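Local coordinates for protein probable starch synthase 4, chloroplastic/amyloplastic (Arabidopsis thaliana, PDB 6GNE) that is a probable plastid starch synthase, a glycosyltransferase of the two-domain GT-B fold that holds adenosine-5'-diphosphate and glycan in this model, at residues S125-E130 / L155-Y160; K137-I142 / G164-A168; L300-E306 / H366-L372; R328-Y332 / I359-F363. All blocks are in the same frame, centred on the assembly; numbering follows the deposited sequence.

Overall arrangement
Contacts 1 and 2 belong to one half of the GT-B fold and contacts 3 and 4 to the other; the centres of contacts 1 and 3 lie about 53 Å apart. Contact 1 is a buried helix pair, in which a tyrosine hydroxyl joins an arginine to a glutamate. Contact 2, only partly buried, brings a loop against the entry to a strand and depends mainly on backbone carbonyls. The two meet where Tyr156 OH bonds to Ala168 N. Contact 3 is at the surface and rests on an arginine holding main-chain oxygens. Contact 4, nested in the chain inside the loop that contact 3 closes, is partly buried and largely apolar, and Phe363 packs beside strand 369-372.

Contact 1: residues S125-E130 / L155-Y160; sequences SRAALE and LYWDLY. With GLC (alpha-D-glucopyranose), chain D.
Arg126 and Glu130, one turn apart on helix 117-134, both bond to the hydroxyl of Tyr160 on helix 152-160. Arg126 keeps CG anti to the backbone N (chi1 -178°) and bends at chi2, which carries NE to the hydroxyl. Arg126 NE donates to Tyr160 OH over 2.6 Å in a nearly straight bond (163°). The hydroxyl lies in the guanidinium plane, while the phenol ring stands almost perpendicular to it. Tyr160 OH in turn donates to Glu130 OE2 at 2.7 Å, meeting that oxygen from above the carboxylate plane. Two further polar atoms have outside partners: Arg126 NH1 bonds to Cys191 O, and Glu130 OE1 to Gln134 NE2. The two helices cross at -58° and flank the central sheet of the N-terminal, Rossmann-like half of the GT-B fold. Apolar contacts join Leu129 to the second helix. Leu129 CB makes a CH-pi contact over the middle of the Tyr160 ring, 3.8 Å from its centroid, and Leu129 CD1 packs on Leu155 CB at 3.6 Å. Separately, Leu159 CD1 lies over one guanidinium face of Arg126. On another side of helix 152-160, Trp157 and Asp158 belong to a glycan pocket, where a glucose sets its O5 over one face of Trp157, 3.2 Å from CZ3.

Contact 2: residues K137-I142 / G164-A168; sequences KKPDII and GLDSA
The entries to two adjacent parallel strands, 141-145 and 169-174, meet here as Pro139 and Asp140 run beside Ser167 and Ala168. Ser167 OG donates to Pro139 O at 2.7 Å, approaching from above the carbonyl plane rather than along a lone pair. A chi1 of 65° sets OG between the backbone N and the carbonyl carbon of Ser167, which turns the hydroxyl to face this oxygen. Beyond it, Ala168 CA makes a CA-H...O contact with Asp140 O at 3.3 Å, and regular strand pairing follows through backbone bonds from Asp140 and Ile142 to Arg169. Ala168 CB rests on Ile142 CD1 at 3.9 Å, and Leu165 CD2 packs against Pro139 CD at 4.1 Å, their side chains crossing at about a right angle. At the exposed end, Lys138 NZ makes a weak hydrogen bond to Gly164 O over 3.3 Å. Helix 152-160 lies between the strands in sequence, a beta-alpha-beta crossover of the kind that builds Rossmann-like domains.

Contact 3: residues L300-E306 / H366-L372; sequences LGLSSAE and HDHVRLL
Leu300 O, at the end of helix 287-300, is gripped side-on by the guanidinium of Arg370: NH2 donates at 2.8 Å and NE at 3.0 Å. Both nitrogens reach it from the same face of the carbonyl plane, and the oxygen itself lies close to the guanidinium plane. Arg370 also takes hold of His366 O end-on, with NH1 and NH2 each 3.0 Å away. The chain gets there by folding back on itself, chi2 80° and chi3 64°, and the four bonds fix the group's rotation. The partial negative charge of a helix C-terminus probably favours the cation at Leu300. Gly301, with positive phi, then turns the chain out of the helix, and Leu302 CD2 comes over one guanidinium face. Next, Ser303 N donates to Asp367 O at 2.7 Å, in the carbonyl plane and on a lone pair. Ser303 OG accepts from Ala305 N in an ST turn. On the apolar side, Leu300 CD2 and Leu372 CD1 meet tip to tip at 4.0 Å. Strand 369-372 pairs with strand 340-346 and forms one edge of the six-stranded parallel sheet found in the C-terminal, Rossmann-like half of a GT-B protein.

Contact 4: residues R328-Y332 / I359-F363; sequences RHAIY and IEQQF
Tyr332 reaches from helix 324-336 to Ile359, Gln362 and Phe363 at the end of helix 350-362. From CB, a chi1 of -63° places CG anti to the carbonyl carbon, and the ring extends across the gap between the helices. Along one side of the ring, Tyr332 CE1 lies 3.8 Å from Phe363 CZ. The two rings meet obliquely, their planes 52° apart and their centroids 5.8 Å from each other. Further out, Tyr332 CZ approaches Ile359 CG2, and the terminal Tyr332 OH sits 3.6 Å from Ile359 CG1. The same Tyr332 OH accepts a weak hydrogen bond from Gln362 NE2 at 2.7 Å; the angle at the hydrogen is only 117°, although the nitrogen lies near the ring plane. The glutamine chain is extended beyond CG and crosses the tyrosine at about a right angle.

Deeper in, Ile331 CG2 touches Phe363 CE2 at 4.1 Å, and Ile331 CD1 faces Ile359 CG2 at 4.3 Å. Arg328 also takes part: its CG packs on Ile359 CD1 at 3.7 Å, and that methyl also lies over one guanidinium face. Beneath the pair, Ile331 and Phe363 rest on Val369, and Ile359 on Leu371. Two helices side by side over strands 340-346 and 369-372 are what successive beta-alpha-beta crossovers produce in a Rossmann-like domain.

Contact 1: residues S125-E130 / L155-Y160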
loop_
_atom_site.group_PDB
_atom_site.type_symbol
_atom_site.label_atom_id
_atom_site.label_comp_id
_atom_site.label_asym_id
_atom_site.label_seq_id
_atom_site.Cartn_x
_atom_site.Cartn_y
_atom_site.Cartn_z
ATOM N N SER A 125 14.466 13.126 1.984
ATOM C CA SER A 125 14.467 13.276 0.522
ATOM C C SER A 125 15.743 13.931 0.052
ATOM O O SER A 125 16.327 13.490 -0.928
ATOM C CB SER A 125 13.268 14.105 0.045
ATOM O OG SER A 125 12.038 13.445 0.293
ATOM N N ARG A 126 16.180 14.970 0.759
ATOM C CA ARG A 126 17.429 15.655 0.427
ATOM C C ARG A 126 18.616 14.723 0.618
ATOM O O ARG A 126 19.393 14.517 -0.314
ATOM C CB ARG A 126 17.629 16.915 1.274
ATOM C CG ARG A 126 18.885 17.712 0.956
ATOM C CD ARG A 126 18.809 18.270 -0.458
ATOM N NE ARG A 126 20.087 18.794 -0.954
ATOM C CZ ARG A 126 20.470 20.065 -0.937
ATOM N NH1 ARG A 126 19.734 21.023 -0.370
ATOM N NH2 ARG A 126 21.645 20.376 -1.458
ATOM N N ALA A 127 18.729 14.149 1.815
ATOM C CA ALA A 127 19.803 13.222 2.128
ATOM C C ALA A 127 19.867 12.049 1.161
ATOM O O ALA A 127 20.961 11.583 0.856
ATOM C CB ALA A 127 19.677 12.726 3.563
ATOM N N ALA A 128 18.717 11.579 0.663
ATOM C CA ALA A 128 18.697 10.468 -0.305
ATOM C C ALA A 128 19.392 10.809 -1.618
ATOM O O ALA A 128 20.199 10.032 -2.138
ATOM C CB ALA A 128 17.277 10.016 -0.577
ATOM N N LEU A 129 19.072 11.971 -2.151
ATOM C CA LEU A 129 19.760 12.482 -3.350
ATOM C C LEU A 129 21.253 12.734 -3.122
ATOM O O LEU A 129 22.072 12.447 -3.991
ATOM C CB LEU A 129 19.083 13.761 -3.855
ATOM C CG LEU A 129 17.716 13.485 -4.472
ATOM C CD1 LEU A 129 16.997 14.792 -4.749
ATOM C CD2 LEU A 129 17.850 12.610 -5.719
ATOM N N GLU A 130 21.577 13.256 -1.948
ATOM C CA GLU A 130 22.959 13.483 -1.531
ATOM C C GLU A 130 23.755 12.176 -1.483
ATOM O O GLU A 130 24.848 12.117 -1.978
ATOM C CB GLU A 130 22.961 14.180 -0.166
ATOM C CG GLU A 130 24.210 14.957 0.167
ATOM C CD GLU A 130 24.473 16.064 -0.811
ATOM O OE1 GLU A 130 25.421 15.927 -1.601
ATOM O OE2 GLU A 130 23.709 17.080 -0.791
ATOM N N LEU A 155 13.803 18.874 -6.053
ATOM C CA LEU A 155 15.194 18.807 -5.602
ATOM C C LEU A 155 16.144 18.340 -6.700
ATOM O O LEU A 155 17.170 19.005 -6.973
ATOM C CB LEU A 155 15.341 17.927 -4.359
ATOM C CG LEU A 155 14.885 18.589 -3.042
ATOM C CD1 LEU A 155 14.780 17.598 -1.898
ATOM C CD2 LEU A 155 15.824 19.710 -2.644
ATOM N N TYR A 156 15.784 17.242 -7.365
ATOM C CA TYR A 156 16.626 16.688 -8.429
ATOM C C TYR A 156 16.905 17.713 -9.523
ATOM O O TYR A 156 18.057 17.919 -9.885
ATOM C CB TYR A 156 15.997 15.436 -9.044
ATOM C CG TYR A 156 16.858 14.793 -10.109
ATOM C CD1 TYR A 156 17.999 14.098 -9.768
ATOM C CD2 TYR A 156 16.532 14.887 -11.458
ATOM C CE1 TYR A 156 18.786 13.492 -10.742
ATOM C CE2 TYR A 156 17.302 14.284 -12.441
ATOM C CZ TYR A 156 18.426 13.588 -12.081
ATOM O OH TYR A 156 19.211 12.998 -13.040
ATOM N N TRP A 157 15.847 18.357 -10.021
ATOM C CA TRP A 157 15.974 19.286 -11.142
ATOM C C TRP A 157 16.636 20.611 -10.748
ATOM O O TRP A 157 17.450 21.133 -11.494
ATOM C CB TRP A 157 14.614 19.510 -11.827
ATOM C CG TRP A 157 14.135 18.264 -12.503
ATOM C CD1 TRP A 157 13.019 17.575 -12.217
ATOM C CD2 TRP A 157 14.793 17.540 -13.560
ATOM N NE1 TRP A 157 12.925 16.456 -13.020
ATOM C CE2 TRP A 157 14.010 16.410 -13.845
ATOM C CE3 TRP A 157 15.967 17.753 -14.304
ATOM C CZ2 TRP A 157 14.348 15.484 -14.842
ATOM C CZ3 TRP A 157 16.312 16.829 -15.297
ATOM C CH2 TRP A 157 15.492 15.712 -15.557
ATOM N N ASP A 158 16.312 21.125 -9.570
ATOM C CA ASP A 158 16.835 22.412 -9.126
ATOM C C ASP A 158 18.252 22.328 -8.559
ATOM O O ASP A 158 19.048 23.220 -8.802
ATOM C CB ASP A 158 15.837 23.076 -8.163
ATOM C CG ASP A 158 14.549 23.555 -8.870
ATOM O OD1 ASP A 158 14.317 23.281 -10.084
ATOM O OD2 ASP A 158 13.745 24.224 -8.180
ATOM N N LEU A 159 18.605 21.233 -7.891
ATOM C CA LEU A 159 19.913 21.147 -7.208
ATOM C C LEU A 159 20.878 20.004 -7.583
ATOM O O LEU A 159 22.062 20.069 -7.198
ATOM C CB LEU A 159 19.681 21.136 -5.702
ATOM C CG LEU A 159 18.895 22.333 -5.129
ATOM C CD1 LEU A 159 18.534 22.123 -3.662
ATOM C CD2 LEU A 159 19.635 23.656 -5.335
ATOM N N TYR A 160 20.423 18.980 -8.309
ATOM C CA TYR A 160 21.273 17.804 -8.565
ATOM C C TYR A 160 21.605 17.478 -10.025
ATOM O O TYR A 160 22.707 16.986 -10.291
ATOM C CB TYR A 160 20.706 16.576 -7.857
ATOM C CG TYR A 160 20.892 16.651 -6.362
ATOM C CD1 TYR A 160 20.032 17.414 -5.577
ATOM C CD2 TYR A 160 21.941 15.980 -5.727
ATOM C CE1 TYR A 160 20.207 17.509 -4.207
ATOM C CE2 TYR A 160 22.107 16.051 -4.344
ATOM C CZ TYR A 160 21.235 16.822 -3.597
ATOM O OH TYR A 160 21.391 16.913 -2.246
HETATM C C1 GLC D . 14.029 18.150 -18.250
HETATM C C2 GLC D . 12.675 17.575 -17.846
HETATM C C3 GLC D . 11.778 18.669 -17.263
HETATM C C4 GLC D . 12.505 19.468 -16.194
HETATM C C5 GLC D . 13.858 19.984 -16.663
HETATM C C6 GLC D . 14.599 20.724 -15.540
HETATM O O1 GLC D . 13.857 18.990 -19.408
HETATM O O2 GLC D . 12.080 16.989 -19.009
HETATM O O3 GLC D . 10.598 18.133 -16.668
HETATM O O4 GLC D . 11.716 20.602 -15.907
HETATM O O5 GLC D . 14.626 18.876 -17.157
HETATM O O6 GLC D . 14.742 22.127 -15.823
#

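Contact 2: residues K137-I142 / G164-A168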
loop_
_atom_site.group_PDB
_atom_site.type_symbol
_atom_site.label_atom_id
_atom_site.label_comp_id
_atom_site.label_asym_id
_atom_site.label_seq_id
_atom_site.Cartn_x
_atom_site.Cartn_y
_atom_site.Cartn_z
ATOM N N LYS A 137 26.746 7.520 -8.110
ATOM C CA LYS A 137 25.778 6.646 -8.756
ATOM C C LYS A 137 25.084 7.415 -9.884
ATOM O O LYS A 137 24.787 8.603 -9.742
ATOM C CB LYS A 137 24.748 6.131 -7.744
ATOM C CG LYS A 137 25.278 5.170 -6.680
ATOM C CD LYS A 137 26.082 4.021 -7.273
ATOM C CE LYS A 137 26.094 2.810 -6.324
ATOM N NZ LYS A 137 27.104 1.793 -6.719
ATOM N N LYS A 138 24.843 6.735 -10.997
ATOM C CA LYS A 138 24.221 7.353 -12.158
ATOM C C LYS A 138 23.012 6.539 -12.592
ATOM O O LYS A 138 23.082 5.816 -13.589
ATOM C CB LYS A 138 25.235 7.463 -13.297
ATOM C CG LYS A 138 26.419 8.348 -12.951
ATOM C CD LYS A 138 27.078 8.924 -14.197
ATOM C CE LYS A 138 27.988 10.102 -13.878
ATOM N NZ LYS A 138 27.325 11.152 -13.043
ATOM N N PRO A 139 21.900 6.647 -11.835
ATOM C CA PRO A 139 20.698 5.902 -12.209
ATOM C C PRO A 139 20.001 6.459 -13.450
ATOM O O PRO A 139 20.007 7.659 -13.691
ATOM C CB PRO A 139 19.797 6.018 -10.961
ATOM C CG PRO A 139 20.271 7.245 -10.274
ATOM C CD PRO A 139 21.739 7.329 -10.532
ATOM N N ASP A 140 19.416 5.549 -14.210
ATOM C CA ASP A 140 18.582 5.883 -15.336
ATOM C C ASP A 140 17.217 6.380 -14.876
ATOM O O ASP A 140 16.648 7.254 -15.527
ATOM C CB ASP A 140 18.367 4.652 -16.219
ATOM C CG ASP A 140 19.675 4.052 -16.748
ATOM O OD1 ASP A 140 20.417 4.726 -17.504
ATOM O OD2 ASP A 140 19.930 2.875 -16.414
ATOM N N ILE A 141 16.683 5.775 -13.790
ATOM C CA ILE A 141 15.351 6.083 -13.216
ATOM C C ILE A 141 15.485 6.273 -11.732
ATOM O O ILE A 141 16.088 5.460 -11.063
ATOM C CB ILE A 141 14.344 4.931 -13.407
ATOM C CG1 ILE A 141 14.055 4.661 -14.885
ATOM C CG2 ILE A 141 13.032 5.201 -12.652
ATOM C CD1 ILE A 141 13.258 5.736 -15.618
ATOM N N ILE A 142 14.911 7.346 -11.218
ATOM C CA ILE A 142 14.682 7.511 -9.789
ATOM C C ILE A 142 13.153 7.542 -9.650
ATOM O O ILE A 142 12.457 8.400 -10.260
ATOM C CB ILE A 142 15.377 8.772 -9.183
ATOM C CG1 ILE A 142 16.898 8.631 -9.290
ATOM C CG2 ILE A 142 15.010 8.962 -7.718
ATOM C CD1 ILE A 142 17.661 9.922 -9.077
ATOM N N GLY A 164 26.146 17.532 -11.592
ATOM C CA GLY A 164 26.695 16.248 -12.067
ATOM C C GLY A 164 25.720 15.080 -12.114
ATOM O O GLY A 164 25.942 14.155 -12.887
ATOM N N LEU A 165 24.654 15.110 -11.303
ATOM C CA LEU A 165 23.593 14.050 -11.293
ATOM C C LEU A 165 22.418 14.444 -12.259
ATOM O O LEU A 165 21.375 14.936 -11.816
ATOM C CB LEU A 165 23.107 13.785 -9.830
ATOM C CG LEU A 165 22.807 12.406 -9.168
ATOM C CD1 LEU A 165 21.905 12.572 -7.942
ATOM C CD2 LEU A 165 22.226 11.367 -10.121
ATOM N N ASP A 166 22.609 14.217 -13.564
ATOM C CA ASP A 166 21.621 14.541 -14.630
ATOM C C ASP A 166 21.304 13.323 -15.561
ATOM O O ASP A 166 20.717 13.473 -16.645
ATOM C CB ASP A 166 22.110 15.755 -15.446
ATOM C CG ASP A 166 23.573 15.613 -15.921
ATOM O OD1 ASP A 166 24.502 15.959 -15.152
ATOM O OD2 ASP A 166 23.794 15.163 -17.068
ATOM N N SER A 167 21.667 12.125 -15.095
ATOM C CA SER A 167 21.451 10.863 -15.816
ATOM C C SER A 167 19.977 10.363 -15.809
ATOM O O SER A 167 19.549 9.667 -16.739
ATOM C CB SER A 167 22.378 9.760 -15.228
ATOM O OG SER A 167 22.071 9.436 -13.864
ATOM N N ALA A 168 19.218 10.715 -14.767
ATOM C CA ALA A 168 17.959 10.057 -14.472
ATOM C C ALA A 168 16.721 10.787 -14.959
ATOM O O ALA A 168 16.676 11.998 -15.040
ATOM C CB ALA A 168 17.847 9.818 -12.981
#

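Contact 3: residues L300-E306 / H366-L372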
loop_
_atom_site.group_PDB
_atom_site.type_symbol
_atom_site.label_atom_id
_atom_site.label_comp_id
_atom_site.label_asym_id
_atom_site.label_seq_id
_atom_site.Cartn_x
_atom_site.Cartn_y
_atom_site.Cartn_z
ATOM N N LEU A 300 -8.378 -19.110 18.578
ATOM C CA LEU A 300 -9.173 -17.968 19.058
ATOM C C LEU A 300 -10.288 -18.337 20.026
ATOM O O LEU A 300 -10.820 -17.456 20.674
ATOM C CB LEU A 300 -9.773 -17.205 17.882
ATOM C CG LEU A 300 -8.743 -16.584 16.941
ATOM C CD1 LEU A 300 -9.453 -15.908 15.786
ATOM C CD2 LEU A 300 -7.794 -15.612 17.637
ATOM N N GLY A 301 -10.633 -19.623 20.114
ATOM C CA GLY A 301 -11.742 -20.068 20.952
ATOM C C GLY A 301 -13.100 -19.911 20.301
ATOM O O GLY A 301 -14.092 -19.790 21.006
ATOM N N LEU A 302 -13.134 -19.923 18.962
ATOM C CA LEU A 302 -14.377 -19.951 18.195
ATOM C C LEU A 302 -14.898 -21.382 18.044
ATOM O O LEU A 302 -14.122 -22.319 17.976
ATOM C CB LEU A 302 -14.162 -19.376 16.815
ATOM C CG LEU A 302 -13.623 -17.964 16.677
ATOM C CD1 LEU A 302 -13.185 -17.739 15.230
ATOM C CD2 LEU A 302 -14.656 -16.937 17.118
ATOM N N SER A 303 -16.211 -21.537 17.964
ATOM C CA SER A 303 -16.837 -22.846 17.848
ATOM C C SER A 303 -16.594 -23.522 16.499
ATOM O O SER A 303 -16.744 -22.904 15.447
ATOM C CB SER A 303 -18.341 -22.726 18.073
ATOM O OG SER A 303 -18.995 -23.963 17.881
ATOM N N SER A 304 -16.228 -24.800 16.542
ATOM C CA SER A 304 -16.117 -25.606 15.334
ATOM C C SER A 304 -17.152 -26.724 15.347
ATOM O O SER A 304 -17.090 -27.617 14.527
ATOM C CB SER A 304 -14.679 -26.128 15.152
ATOM O OG SER A 304 -14.322 -26.955 16.223
ATOM N N ALA A 305 -18.128 -26.645 16.248
ATOM C CA ALA A 305 -19.217 -27.639 16.306
ATOM C C ALA A 305 -19.916 -27.847 14.979
ATOM O O ALA A 305 -20.260 -28.977 14.662
ATOM C CB ALA A 305 -20.265 -27.267 17.331
ATOM N N GLU A 306 -20.184 -26.764 14.245
ATOM C CA GLU A 306 -20.835 -26.882 12.927
ATOM C C GLU A 306 -19.809 -26.846 11.780
ATOM O O GLU A 306 -18.842 -26.065 11.778
ATOM C CB GLU A 306 -21.908 -25.807 12.705
ATOM C CG GLU A 306 -22.964 -25.703 13.804
ATOM C CD GLU A 306 -23.345 -24.249 14.093
ATOM O OE1 GLU A 306 -23.554 -23.877 15.268
ATOM O OE2 GLU A 306 -23.352 -23.436 13.132
ATOM N N HIS A 366 -16.926 -15.036 22.862
ATOM C CA HIS A 366 -18.064 -15.490 22.068
ATOM C C HIS A 366 -17.609 -16.614 21.142
ATOM O O HIS A 366 -16.459 -16.641 20.669
ATOM C CB HIS A 366 -18.640 -14.347 21.207
ATOM C CG HIS A 366 -20.038 -14.588 20.728
ATOM N ND1 HIS A 366 -20.328 -14.926 19.428
ATOM C CD2 HIS A 366 -21.225 -14.546 21.379
ATOM C CE1 HIS A 366 -21.632 -15.079 19.291
ATOM N NE2 HIS A 366 -22.202 -14.834 20.456
ATOM N N ASP A 367 -18.526 -17.526 20.869
ATOM C CA ASP A 367 -18.235 -18.647 19.998
ATOM C C ASP A 367 -17.976 -18.291 18.526
ATOM O O ASP A 367 -17.328 -19.066 17.832
ATOM C CB ASP A 367 -19.384 -19.659 20.036
ATOM C CG ASP A 367 -19.450 -20.453 21.297
ATOM O OD1 ASP A 367 -18.613 -20.280 22.208
ATOM O OD2 ASP A 367 -20.403 -21.249 21.357
ATOM N N HIS A 368 -18.503 -17.160 18.050
ATOM C CA HIS A 368 -18.549 -16.844 16.622
ATOM C C HIS A 368 -17.925 -15.490 16.219
ATOM O O HIS A 368 -17.770 -15.242 15.044
ATOM C CB HIS A 368 -20.009 -16.924 16.134
ATOM C CG HIS A 368 -20.694 -18.201 16.505
ATOM N ND1 HIS A 368 -20.732 -19.306 15.682
ATOM C CD2 HIS A 368 -21.349 -18.559 17.640
ATOM C CE1 HIS A 368 -21.384 -20.284 16.290
ATOM N NE2 HIS A 368 -21.767 -19.854 17.477
ATOM N N VAL A 369 -17.570 -14.624 17.162
ATOM C CA VAL A 369 -16.992 -13.324 16.827
ATOM C C VAL A 369 -15.762 -13.030 17.667
ATOM O O VAL A 369 -15.830 -13.091 18.883
ATOM C CB VAL A 369 -18.033 -12.201 17.010
ATOM C CG1 VAL A 369 -17.433 -10.840 16.696
ATOM C CG2 VAL A 369 -19.192 -12.440 16.055
ATOM N N ARG A 370 -14.644 -12.703 17.012
ATOM C CA ARG A 370 -13.444 -12.245 17.724
ATOM C C ARG A 370 -12.838 -11.063 17.021
ATOM O O ARG A 370 -12.730 -11.058 15.812
ATOM C CB ARG A 370 -12.413 -13.361 17.868
ATOM C CG ARG A 370 -11.329 -13.059 18.905
ATOM C CD ARG A 370 -11.737 -13.288 20.364
ATOM N NE ARG A 370 -12.046 -14.688 20.647
ATOM C CZ ARG A 370 -13.279 -15.205 20.821
ATOM N NH1 ARG A 370 -14.374 -14.439 20.733
ATOM N NH2 ARG A 370 -13.449 -16.527 21.061
ATOM N N LEU A 371 -12.467 -10.054 17.802
ATOM C CA LEU A 371 -11.866 -8.817 17.301
ATOM C C LEU A 371 -10.467 -8.730 17.854
ATOM O O LEU A 371 -10.273 -8.848 19.054
ATOM C CB LEU A 371 -12.672 -7.601 17.770
ATOM C CG LEU A 371 -13.846 -7.218 16.881
ATOM C CD1 LEU A 371 -14.850 -8.337 16.791
ATOM C CD2 LEU A 371 -14.529 -5.972 17.410
ATOM N N LEU A 372 -9.500 -8.520 16.968
ATOM C CA LEU A 372 -8.087 -8.477 17.349
ATOM C C LEU A 372 -7.557 -7.075 17.002
ATOM O O LEU A 372 -7.163 -6.794 15.876
ATOM C CB LEU A 372 -7.343 -9.589 16.620
ATOM C CG LEU A 372 -7.831 -10.978 17.059
ATOM C CD1 LEU A 372 -7.520 -12.021 15.983
ATOM C CD2 LEU A 372 -7.265 -11.382 18.419
#

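Contact 4: residues R328-Y332 / I359-F363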
loop_
_atom_site.group_PDB
_atom_site.type_symbol
_atom_site.label_atom_id
_atom_site.label_comp_id
_atom_site.label_asym_id
_atom_site.label_seq_id
_atom_site.Cartn_x
_atom_site.Cartn_y
_atom_site.Cartn_z
ATOM N N ARG A 328 -18.327 -2.305 11.067
ATOM C CA ARG A 328 -19.122 -2.475 12.271
ATOM C C ARG A 328 -20.435 -3.230 11.993
ATOM O O ARG A 328 -20.732 -4.202 12.688
ATOM C CB ARG A 328 -19.436 -1.137 12.882
ATOM C CG ARG A 328 -20.182 -1.214 14.203
ATOM C CD ARG A 328 -20.803 0.095 14.602
ATOM N NE ARG A 328 -20.923 0.140 16.062
ATOM C CZ ARG A 328 -21.921 -0.400 16.782
ATOM N NH1 ARG A 328 -21.916 -0.278 18.114
ATOM N NH2 ARG A 328 -22.921 -1.071 16.195
ATOM N N HIS A 329 -21.191 -2.792 10.987
ATOM C CA HIS A 329 -22.450 -3.428 10.630
ATOM C C HIS A 329 -22.262 -4.875 10.244
ATOM O O HIS A 329 -23.036 -5.733 10.626
ATOM C CB HIS A 329 -23.159 -2.692 9.489
ATOM C CG HIS A 329 -24.370 -3.411 8.973
ATOM N ND1 HIS A 329 -25.486 -3.619 9.746
ATOM C CD2 HIS A 329 -24.630 -3.993 7.773
ATOM C CE1 HIS A 329 -26.392 -4.281 9.040
ATOM N NE2 HIS A 329 -25.899 -4.518 7.837
ATOM N N ALA A 330 -21.225 -5.144 9.471
ATOM C CA ALA A 330 -20.936 -6.486 8.967
ATOM C C ALA A 330 -20.685 -7.495 10.074
ATOM O O ALA A 330 -20.973 -8.666 9.887
ATOM C CB ALA A 330 -19.733 -6.447 8.035
ATOM N N ILE A 331 -20.138 -7.041 11.205
ATOM C CA ILE A 331 -19.920 -7.929 12.312
ATOM C C ILE A 331 -21.267 -8.510 12.754
ATOM O O ILE A 331 -21.428 -9.735 12.830
ATOM C CB ILE A 331 -19.221 -7.237 13.494
ATOM C CG1 ILE A 331 -17.768 -6.920 13.145
ATOM C CG2 ILE A 331 -19.233 -8.123 14.746
ATOM C CD1 ILE A 331 -17.131 -5.874 14.056
ATOM N N TYR A 332 -22.217 -7.629 13.019
ATOM C CA TYR A 332 -23.528 -8.043 13.515
ATOM C C TYR A 332 -24.347 -8.776 12.473
ATOM O O TYR A 332 -25.048 -9.718 12.794
ATOM C CB TYR A 332 -24.322 -6.842 14.087
ATOM C CG TYR A 332 -23.654 -6.224 15.274
ATOM C CD1 TYR A 332 -23.843 -6.742 16.522
ATOM C CD2 TYR A 332 -22.782 -5.126 15.120
ATOM C CE1 TYR A 332 -23.226 -6.176 17.623
ATOM C CE2 TYR A 332 -22.151 -4.534 16.211
ATOM C CZ TYR A 332 -22.377 -5.064 17.471
ATOM O OH TYR A 332 -21.790 -4.529 18.596
ATOM N N ILE A 359 -17.121 -3.068 21.126
ATOM C CA ILE A 359 -17.622 -4.248 20.422
ATOM C C ILE A 359 -16.820 -5.492 20.824
ATOM O O ILE A 359 -17.373 -6.572 20.963
ATOM C CB ILE A 359 -17.562 -4.061 18.896
ATOM C CG1 ILE A 359 -18.507 -2.944 18.458
ATOM C CG2 ILE A 359 -17.951 -5.351 18.195
ATOM C CD1 ILE A 359 -18.199 -2.341 17.125
ATOM N N GLU A 360 -15.517 -5.326 21.018
ATOM C CA GLU A 360 -14.662 -6.444 21.342
ATOM C C GLU A 360 -15.047 -7.027 22.676
ATOM O O GLU A 360 -15.220 -8.224 22.766
ATOM C CB GLU A 360 -13.179 -6.033 21.293
ATOM C CG GLU A 360 -12.216 -7.185 21.374
ATOM C CD GLU A 360 -11.122 -6.978 22.407
ATOM O OE1 GLU A 360 -11.225 -7.633 23.494
ATOM O OE2 GLU A 360 -10.202 -6.150 22.145
ATOM N N GLN A 361 -15.185 -6.197 23.703
ATOM C CA GLN A 361 -15.606 -6.641 25.039
ATOM C C GLN A 361 -16.932 -7.396 25.061
ATOM O O GLN A 361 -17.110 -8.428 25.747
ATOM C CB GLN A 361 -15.820 -5.404 25.967
ATOM C CG GLN A 361 -14.722 -5.109 26.982
ATOM C CD GLN A 361 -13.496 -4.419 26.374
ATOM O OE1 GLN A 361 -13.295 -3.206 26.557
ATOM N NE2 GLN A 361 -12.685 -5.188 25.608
ATOM N N GLN A 362 -17.869 -6.835 24.301
ATOM C CA GLN A 362 -19.178 -7.452 24.030
ATOM C C GLN A 362 -19.057 -8.941 23.586
ATOM O O GLN A 362 -19.918 -9.771 23.922
ATOM C CB GLN A 362 -19.909 -6.608 22.970
ATOM C CG GLN A 362 -21.427 -6.652 23.021
ATOM C CD GLN A 362 -22.077 -5.519 22.234
ATOM O OE1 GLN A 362 -22.333 -4.451 22.759
ATOM N NE2 GLN A 362 -22.347 -5.754 20.977
ATOM N N PHE A 363 -17.976 -9.257 22.855
ATOM C CA PHE A 363 -17.702 -10.599 22.314
ATOM C C PHE A 363 -16.432 -11.307 22.862
ATOM O O PHE A 363 -15.931 -12.235 22.222
ATOM C CB PHE A 363 -17.624 -10.513 20.762
ATOM C CG PHE A 363 -18.925 -10.087 20.079
ATOM C CD1 PHE A 363 -20.056 -10.902 20.093
ATOM C CD2 PHE A 363 -19.009 -8.891 19.393
ATOM C CE1 PHE A 363 -21.245 -10.501 19.484
ATOM C CE2 PHE A 363 -20.180 -8.502 18.754
ATOM C CZ PHE A 363 -21.304 -9.287 18.824
#